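Local coordinates for uncharacterized protein DUF1470 (Jannaschia sp. CCS1, PDB 3H0N) that is of unknown function but, with its treble-clef zinc finger and new ABATE fold, possibly acts as a transcription regulator, at residues C148-C153 against R166-L171; V142-I147 against V156-S161; L16-I21 against E65-L70. All blocks are in the same frame, centred on the assembly; numbering follows the deposited sequence. Where two conformers were deposited one is given.

Contact 1 (C148-C153 against R166-L171); sequences CNAHRC and RQYCSL. With NA (sodium ion), chain D; ZN (zinc ion), chain B.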
# COMPACT_ATOMS: atom_id res chain seq x y z
N CYS A 148 -16.59 -3.02 20.56
CA CYS A 148 -16.35 -2.80 21.98
C CYS A 148 -17.11 -3.79 22.87
O CYS A 148 -18.32 -3.99 22.71
CB CYS A 148 -16.74 -1.40 22.39
SG CYS A 148 -16.13 -0.93 23.99
N ASN A 149 -16.40 -4.32 23.84
CA ASN A 149 -17.01 -5.27 24.80
C ASN A 149 -17.74 -4.58 25.94
O ASN A 149 -18.37 -5.26 26.77
CB ASN A 149 -15.95 -6.23 25.34
CG ASN A 149 -15.70 -7.41 24.40
OD1 ASN A 149 -16.41 -7.62 23.38
ND2 ASN A 149 -14.85 -8.32 24.88
N ALA A 150 -17.69 -3.27 26.05
CA ALA A 150 -18.33 -2.62 27.18
C ALA A 150 -19.85 -2.64 27.02
O ALA A 150 -20.37 -2.72 25.91
CB ALA A 150 -17.82 -1.15 27.33
N HIS A 151 -20.53 -2.54 28.14
CA HIS A 151 -21.99 -2.45 28.14
C HIS A 151 -22.45 -1.20 27.43
O HIS A 151 -21.96 -0.06 27.67
CB HIS A 151 -22.48 -2.47 29.59
CG HIS A 151 -23.97 -2.27 29.76
ND1 HIS A 151 -24.88 -3.25 29.44
CD2 HIS A 151 -24.69 -1.22 30.24
CE1 HIS A 151 -26.09 -2.82 29.73
NE2 HIS A 151 -26.01 -1.60 30.22
N ARG A 152 -23.45 -1.36 26.55
CA ARG A 152 -23.96 -0.25 25.76
C ARG A 152 -22.84 0.55 25.09
O ARG A 152 -22.78 1.79 25.12
CB ARG A 152 -24.92 0.64 26.56
CG ARG A 152 -26.22 -0.02 26.82
CD ARG A 152 -27.18 0.90 27.51
NE ARG A 152 -28.43 0.21 27.73
CZ ARG A 152 -29.53 0.74 28.23
NH1 ARG A 152 -29.54 2.00 28.61
NH2 ARG A 152 -30.60 -0.02 28.33
N CYS A 153 -21.95 -0.21 24.46
CA CYS A 153 -21.04 0.39 23.48
C CYS A 153 -20.85 -0.56 22.34
O CYS A 153 -20.36 -1.67 22.57
CB CYS A 153 -19.71 0.73 24.09
SG CYS A 153 -18.67 1.70 22.96
N ARG A 166 -6.82 -6.60 22.82
CA ARG A 166 -7.63 -5.46 23.24
C ARG A 166 -9.13 -5.75 23.06
O ARG A 166 -9.54 -6.30 22.05
CB ARG A 166 -7.26 -4.23 22.42
CG ARG A 166 -7.93 -2.94 22.87
CD ARG A 166 -7.25 -1.71 22.23
NE ARG A 166 -5.91 -1.59 22.77
CZ ARG A 166 -4.84 -1.10 22.14
NH1 ARG A 166 -4.94 -0.57 20.94
NH2 ARG A 166 -3.69 -1.10 22.78
N GLN A 167 -9.91 -5.36 24.05
CA GLN A 167 -11.33 -5.71 24.18
C GLN A 167 -12.25 -4.50 24.03
O GLN A 167 -13.44 -4.68 23.80
CB GLN A 167 -11.60 -6.35 25.57
CG GLN A 167 -10.86 -7.68 25.76
CD GLN A 167 -11.02 -8.33 27.15
OE1 GLN A 167 -11.22 -7.67 28.16
NE2 GLN A 167 -10.92 -9.66 27.17
N TYR A 168 -11.73 -3.30 24.24
CA TYR A 168 -12.52 -2.08 24.37
C TYR A 168 -12.08 -1.05 23.38
O TYR A 168 -10.88 -0.96 23.03
CB TYR A 168 -12.47 -1.52 25.83
CG TYR A 168 -12.93 -2.56 26.86
CD1 TYR A 168 -14.24 -2.96 26.91
CD2 TYR A 168 -12.05 -3.19 27.71
CE1 TYR A 168 -14.65 -3.93 27.80
CE2 TYR A 168 -12.45 -4.17 28.59
CZ TYR A 168 -13.74 -4.53 28.62
OH TYR A 168 -14.21 -5.52 29.48
N CYS A 169 -13.02 -0.21 22.96
CA CYS A 169 -12.81 0.73 21.86
C CYS A 169 -11.96 1.92 22.23
O CYS A 169 -11.51 2.64 21.35
CB CYS A 169 -14.13 1.28 21.32
SG CYS A 169 -15.00 2.39 22.48
N SER A 170 -11.76 2.14 23.53
CA SER A 170 -11.24 3.39 24.03
C SER A 170 -10.79 3.28 25.44
O SER A 170 -11.21 2.41 26.18
CB SER A 170 -12.30 4.47 23.99
OG SER A 170 -13.41 4.17 24.78
N LEU A 171 -9.95 4.24 25.82
CA LEU A 171 -9.57 4.35 27.22
C LEU A 171 -10.80 4.63 28.08
O LEU A 171 -10.94 4.15 29.19
CB LEU A 171 -8.49 5.43 27.36
CG LEU A 171 -7.98 5.68 28.76
CD1 LEU A 171 -7.42 4.44 29.40
CD2 LEU A 171 -6.92 6.83 28.70
NA NA D . -20.48 -3.66 23.69
ZN ZN B . -16.55 1.34 23.87
O HOH W 1 -17.25 -5.56 30.01
O HOH W 2 -20.77 -5.75 24.67
O HOH W 3 -22.83 -3.22 23.77
O HOH W 4 -21.77 -4.62 21.45
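The backbones of Cys148-Cys153 and Arg166-Leu171, both essentially loop, the second ending where helix 171-180 begins, come closest at Cys148 and Tyr168, whose CA atoms are 4.6 Å apart, and one main-chain bond ties them there: Asn149 N donates to Gln167 O at 3.0 Å. Three thiolates then converge on one zinc ion, with Cys148 SG, Cys153 SG and Cys169 SG each 2.3 Å from it. Cys148 and Cys153 send SG anti to their backbone N (chi1 -166° and -171°), whereas Cys169 reaches the metal with SG lodged between its N and carbonyl carbon. The Cys148 sulfur is also gripped by two amides. Cys169 N reaches SG across the contact at 3.4 Å, and Ala150 N reaches it from within its own turn at 3.5 Å; both bonds would probably ease the negative charge of the thiolate. The same SG lies at the edge of the Tyr168 ring, where Ala150 N sits in plane, while Ala150 CB touches CD1 of that ring at 4.0 Å. The carbonyl oxygens of Cys148, Ala150 and Cys153 hold a sodium ion together with three waters, so the loop holds two ions, zinc by its sulfurs and sodium by its carbonyl oxygens. Cys173, on helix 171-180, completes the four-cysteine zinc site of this treble-clef finger, in which a zinc knuckle faces the start of a helix.

Contact 2 (V142-I147 against V156-S161); sequences VRRFGI and VYFDTS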
# COMPACT_ATOMS: atom_id res chain seq x y z
N VAL A 142 -7.23 -9.17 9.92
CA VAL A 142 -8.69 -9.17 10.09
C VAL A 142 -9.09 -9.33 11.56
O VAL A 142 -10.03 -8.68 12.02
CB VAL A 142 -9.33 -10.28 9.24
CG1 VAL A 142 -10.81 -10.44 9.53
CG2 VAL A 142 -9.11 -9.98 7.74
N ARG A 143 -8.38 -10.18 12.30
CA ARG A 143 -8.76 -10.47 13.69
C ARG A 143 -8.58 -9.26 14.62
O ARG A 143 -9.10 -9.28 15.71
CB ARG A 143 -8.02 -11.68 14.27
CG ARG A 143 -8.45 -12.98 13.60
CD ARG A 143 -7.75 -14.14 14.24
NE ARG A 143 -8.01 -15.42 13.56
CZ ARG A 143 -8.99 -16.25 13.87
NH1 ARG A 143 -9.84 -15.96 14.84
NH2 ARG A 143 -9.13 -17.40 13.21
N ARG A 144 -7.93 -8.20 14.13
CA ARG A 144 -7.76 -6.99 14.93
C ARG A 144 -8.93 -5.99 14.82
O ARG A 144 -8.96 -5.00 15.57
CB ARG A 144 -6.43 -6.30 14.58
CG ARG A 144 -5.26 -7.07 15.10
CD ARG A 144 -3.89 -6.61 14.52
NE ARG A 144 -2.79 -7.33 15.20
CZ ARG A 144 -2.31 -7.05 16.41
NH1 ARG A 144 -2.78 -6.02 17.11
NH2 ARG A 144 -1.35 -7.83 16.95
N PHE A 145 -9.92 -6.26 13.99
CA PHE A 145 -11.12 -5.46 13.94
C PHE A 145 -12.12 -5.95 14.99
O PHE A 145 -12.56 -7.10 14.93
CB PHE A 145 -11.75 -5.55 12.56
CG PHE A 145 -10.98 -4.77 11.51
CD1 PHE A 145 -11.21 -3.44 11.30
CD2 PHE A 145 -10.02 -5.41 10.76
CE1 PHE A 145 -10.50 -2.75 10.31
CE2 PHE A 145 -9.30 -4.73 9.77
CZ PHE A 145 -9.55 -3.40 9.55
N GLY A 146 -12.49 -5.09 15.91
CA GLY A 146 -13.33 -5.49 17.04
C GLY A 146 -14.50 -4.55 17.23
O GLY A 146 -14.55 -3.43 16.72
N ILE A 147 -15.48 -5.06 17.99
CA ILE A 147 -16.63 -4.29 18.47
C ILE A 147 -16.50 -4.23 20.00
O ILE A 147 -16.23 -5.22 20.66
CB ILE A 147 -17.98 -4.95 18.13
CG1 ILE A 147 -18.05 -5.35 16.67
CG2 ILE A 147 -19.21 -4.00 18.48
CD1 ILE A 147 -17.94 -4.25 15.75
N VAL A 156 -16.60 0.58 17.05
CA VAL A 156 -15.60 -0.29 16.43
C VAL A 156 -14.19 0.19 16.78
O VAL A 156 -13.95 1.35 17.13
CB VAL A 156 -15.75 -0.38 14.89
CG1 VAL A 156 -17.14 -0.91 14.52
CG2 VAL A 156 -15.45 0.92 14.18
N TYR A 157 -13.24 -0.74 16.66
CA TYR A 157 -11.85 -0.40 16.89
C TYR A 157 -10.97 -1.34 16.10
O TYR A 157 -11.38 -2.42 15.69
CB TYR A 157 -11.51 -0.40 18.40
CG TYR A 157 -11.58 -1.74 19.06
CD1 TYR A 157 -12.82 -2.23 19.52
CD2 TYR A 157 -10.47 -2.56 19.23
CE1 TYR A 157 -12.90 -3.46 20.11
CE2 TYR A 157 -10.56 -3.78 19.85
CZ TYR A 157 -11.79 -4.25 20.25
OH TYR A 157 -11.90 -5.49 20.86
N PHE A 158 -9.74 -0.89 15.87
CA PHE A 158 -8.69 -1.72 15.30
C PHE A 158 -7.61 -1.84 16.36
O PHE A 158 -7.06 -0.85 16.83
CB PHE A 158 -8.12 -1.13 14.01
CG PHE A 158 -7.07 -1.98 13.38
CD1 PHE A 158 -5.76 -1.83 13.77
CD2 PHE A 158 -7.37 -2.95 12.46
CE1 PHE A 158 -4.75 -2.65 13.23
CE2 PHE A 158 -6.39 -3.73 11.89
CZ PHE A 158 -5.07 -3.58 12.30
N ASP A 159 -7.37 -3.06 16.80
CA ASP A 159 -6.42 -3.37 17.88
C ASP A 159 -4.99 -3.18 17.39
O ASP A 159 -4.51 -3.90 16.49
CB ASP A 159 -6.63 -4.82 18.33
CG ASP A 159 -5.80 -5.21 19.54
OD1 ASP A 159 -4.91 -4.45 19.99
OD2 ASP A 159 -6.08 -6.35 20.03
N THR A 160 -4.31 -2.20 17.99
CA THR A 160 -2.93 -1.86 17.61
C THR A 160 -1.93 -2.45 18.62
O THR A 160 -0.73 -2.18 18.48
CB THR A 160 -2.76 -0.32 17.58
OG1 THR A 160 -3.13 0.20 18.84
CG2 THR A 160 -3.63 0.33 16.50
N SER A 161 -2.40 -3.23 19.59
CA SER A 161 -1.51 -3.81 20.62
C SER A 161 -0.64 -4.94 20.06
O SER A 161 -1.04 -5.63 19.14
CB SER A 161 -2.33 -4.34 21.80
OG SER A 161 -3.07 -5.47 21.47
O HOH W 5 -14.11 -6.67 21.63
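Arg144 and Asp159 face each other at the open end of the treble-clef beta hairpin (strands 145-147 and 156-158): Asp159 N donates to Arg144 O, and Arg144 NH1 to Asp159 O from above the carbonyl plane, both at 2.8 Å. NH1 also bonds Ser161 O at 2.7 Å, in the carbonyl plane. Both acceptors lie at the edge of the guanidinium, borne on an extended chain. NH2 adds a weak bond to Ser161 O and a further bond to Arg162 O. With an alanine in place of Arg144, the carbonyls of Asp159 and Ser161 lose their NH1 donor, and the turn after the strand is likely to move more freely. Asp159 OD1 accepts from Ser161 N, which makes an Asx turn, and from Ser161 OG; OD2 accepts from Arg166 N. Gly146 and Tyr157 form the hydrogen-bonded pair, each N giving to the other's O. Phe158 turns its edge to the face of Phe145, centroids 5.0 Å apart, and its own face to Arg144 CB. Gly146 CA lies over the face of the Tyr157 ring, whose OH bonds to Arg166 O and accepts from a water, 2.6 Å away, that also donates to Ile147 O.

Contact 3 (L16-I21 against E65-L70); sequences LDLVNI and ELARLL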
# COMPACT_ATOMS: atom_id res chain seq x y z
N LEU A 16 -12.55 4.11 10.68
CA LEU A 16 -12.97 3.85 12.07
C LEU A 16 -13.67 5.04 12.66
O LEU A 16 -14.75 4.92 13.27
CB LEU A 16 -11.77 3.47 12.95
CG LEU A 16 -11.06 2.17 12.53
CD1 LEU A 16 -9.66 2.12 13.19
CD2 LEU A 16 -11.85 0.91 12.90
N ASP A 17 -13.07 6.21 12.51
CA ASP A 17 -13.61 7.44 13.07
C ASP A 17 -14.99 7.80 12.45
O ASP A 17 -15.89 8.21 13.18
CB ASP A 17 -12.66 8.61 12.87
CG ASP A 17 -11.44 8.56 13.77
OD1 ASP A 17 -11.41 7.72 14.69
OD2 ASP A 17 -10.55 9.41 13.53
N LEU A 18 -15.11 7.61 11.15
CA LEU A 18 -16.35 7.95 10.43
C LEU A 18 -17.46 7.01 10.89
O LEU A 18 -18.58 7.44 11.19
CB LEU A 18 -16.12 7.88 8.91
CG LEU A 18 -17.41 8.00 8.10
CD1 LEU A 18 -18.16 9.32 8.34
CD2 LEU A 18 -17.02 7.81 6.64
N VAL A 19 -17.17 5.72 10.93
CA VAL A 19 -18.17 4.76 11.42
C VAL A 19 -18.57 5.10 12.83
O VAL A 19 -19.76 5.05 13.18
CB VAL A 19 -17.61 3.33 11.29
CG1 VAL A 19 -18.40 2.32 12.17
CG2 VAL A 19 -17.56 2.93 9.80
N ASN A 20 -17.61 5.47 13.70
CA ASN A 20 -17.92 5.70 15.10
C ASN A 20 -18.72 6.98 15.30
O ASN A 20 -19.53 7.07 16.22
CB ASN A 20 -16.67 5.64 15.94
CG ASN A 20 -16.23 4.20 16.19
OD1 ASN A 20 -17.06 3.29 16.15
ND2 ASN A 20 -14.95 3.99 16.43
N ILE A 21 -18.56 7.97 14.42
CA ILE A 21 -19.39 9.16 14.45
C ILE A 21 -20.81 8.84 13.97
O ILE A 21 -21.80 9.14 14.66
CB ILE A 21 -18.82 10.27 13.54
CG1 ILE A 21 -17.52 10.78 14.13
CG2 ILE A 21 -19.85 11.42 13.41
CD1 ILE A 21 -16.63 11.54 13.11
N GLU A 65 -23.67 7.78 3.99
CA GLU A 65 -23.74 6.56 3.20
C GLU A 65 -22.44 5.78 3.22
O GLU A 65 -22.43 4.55 3.36
CB GLU A 65 -24.15 6.87 1.77
CG GLU A 65 -24.23 5.66 0.83
CD GLU A 65 -25.20 4.51 1.22
OE1 GLU A 65 -25.99 4.62 2.20
OE2 GLU A 65 -25.18 3.49 0.50
N LEU A 66 -21.32 6.49 3.11
CA LEU A 66 -20.00 5.84 3.21
C LEU A 66 -19.87 5.12 4.55
O LEU A 66 -19.43 3.98 4.61
CB LEU A 66 -18.88 6.86 3.00
CG LEU A 66 -17.47 6.30 3.12
CD1 LEU A 66 -17.21 5.13 2.15
CD2 LEU A 66 -16.46 7.43 2.92
N ALA A 67 -20.27 5.80 5.63
CA ALA A 67 -20.23 5.21 6.96
C ALA A 67 -21.00 3.90 7.04
O ALA A 67 -20.54 2.95 7.66
CB ALA A 67 -20.74 6.17 7.99
N ARG A 68 -22.16 3.85 6.41
CA ARG A 68 -23.01 2.66 6.43
C ARG A 68 -22.27 1.50 5.76
O ARG A 68 -22.22 0.36 6.31
CB ARG A 68 -24.34 2.90 5.72
CG ARG A 68 -25.29 3.90 6.39
CD ARG A 68 -26.70 3.89 5.76
NE ARG A 68 -27.54 5.03 6.15
CZ ARG A 68 -27.77 6.11 5.39
NH1 ARG A 68 -27.19 6.27 4.19
NH2 ARG A 68 -28.58 7.05 5.86
N LEU A 69 -21.67 1.77 4.60
CA LEU A 69 -20.92 0.75 3.85
C LEU A 69 -19.69 0.30 4.63
O LEU A 69 -19.39 -0.90 4.73
CB LEU A 69 -20.53 1.30 2.48
CG LEU A 69 -21.71 1.57 1.56
CD1 LEU A 69 -21.29 2.53 0.43
CD2 LEU A 69 -22.30 0.24 1.02
N LEU A 70 -18.94 1.23 5.21
CA LEU A 70 -17.72 0.85 5.94
C LEU A 70 -18.11 0.10 7.21
O LEU A 70 -17.40 -0.80 7.61
CB LEU A 70 -16.83 2.06 6.25
CG LEU A 70 -16.30 2.85 5.07
CD1 LEU A 70 -15.60 4.11 5.50
CD2 LEU A 70 -15.38 1.98 4.20
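Leu18 and Val19 carry helix 10-22 onto Leu66, Ala67 and Leu70 of helix 58-78, a helix-helix crossing in the buried core of the alpha-helical part. The two short segments run at 106° to each other with their axes 8.7 Å apart, and Ala67 sits where the backbones are nearest, its CA 4.9 Å from that of Val19. Going along the first helix, Leu16 faces the other way, toward Val156 and Phe158 of the zinc-finger hairpin. Leu18 comes next and reaches straight across: with CG anti to its backbone N (chi1 171°), it sets CG against Ala67 CB at 3.8 Å. Its CD2 branch goes further, meeting Leu66 CD2 at 3.8 Å with the two leucine chains nearly at right angles, and passing Leu70 CD1 at 4.1 Å. The small Ala67 methyl lets the larger Leu18 lie close to the helix backbone. Val19 divides its two methyls between neighbours: CG1 is turned to Val156 of the hairpin, while CG2, beside the backbone N, faces helix 58-78. No hydrogen bond spans this apolar interface. Val19 CG2 rests at 3.7 Å from both Leu70 CB and the carbonyl oxygen Ala67 O.

How the contacts relate
Contact 3 is the buried one, built of apolar side chains, its centre about 6 Å from the centre of the chain, whereas that of contact 1 lies about 16 Å out and is partly exposed, held by a shared zinc ion and hydrogen bonds to sulfur and backbone. Contact 2 stands between them in both place and chemistry, its backbone and arginine bonds running beside a packed aromatic pair. Contacts 1 and 2 share the zinc finger, their segments alternating along the chain, and Arg166 NH1 joins them by a bond to Thr160 OG1. Contact 2 meets contact 3 where Asn20 OD1 takes the Val156 N-H, beside apolar packing. Contacts 1 and 3 do not touch; the hairpin links them.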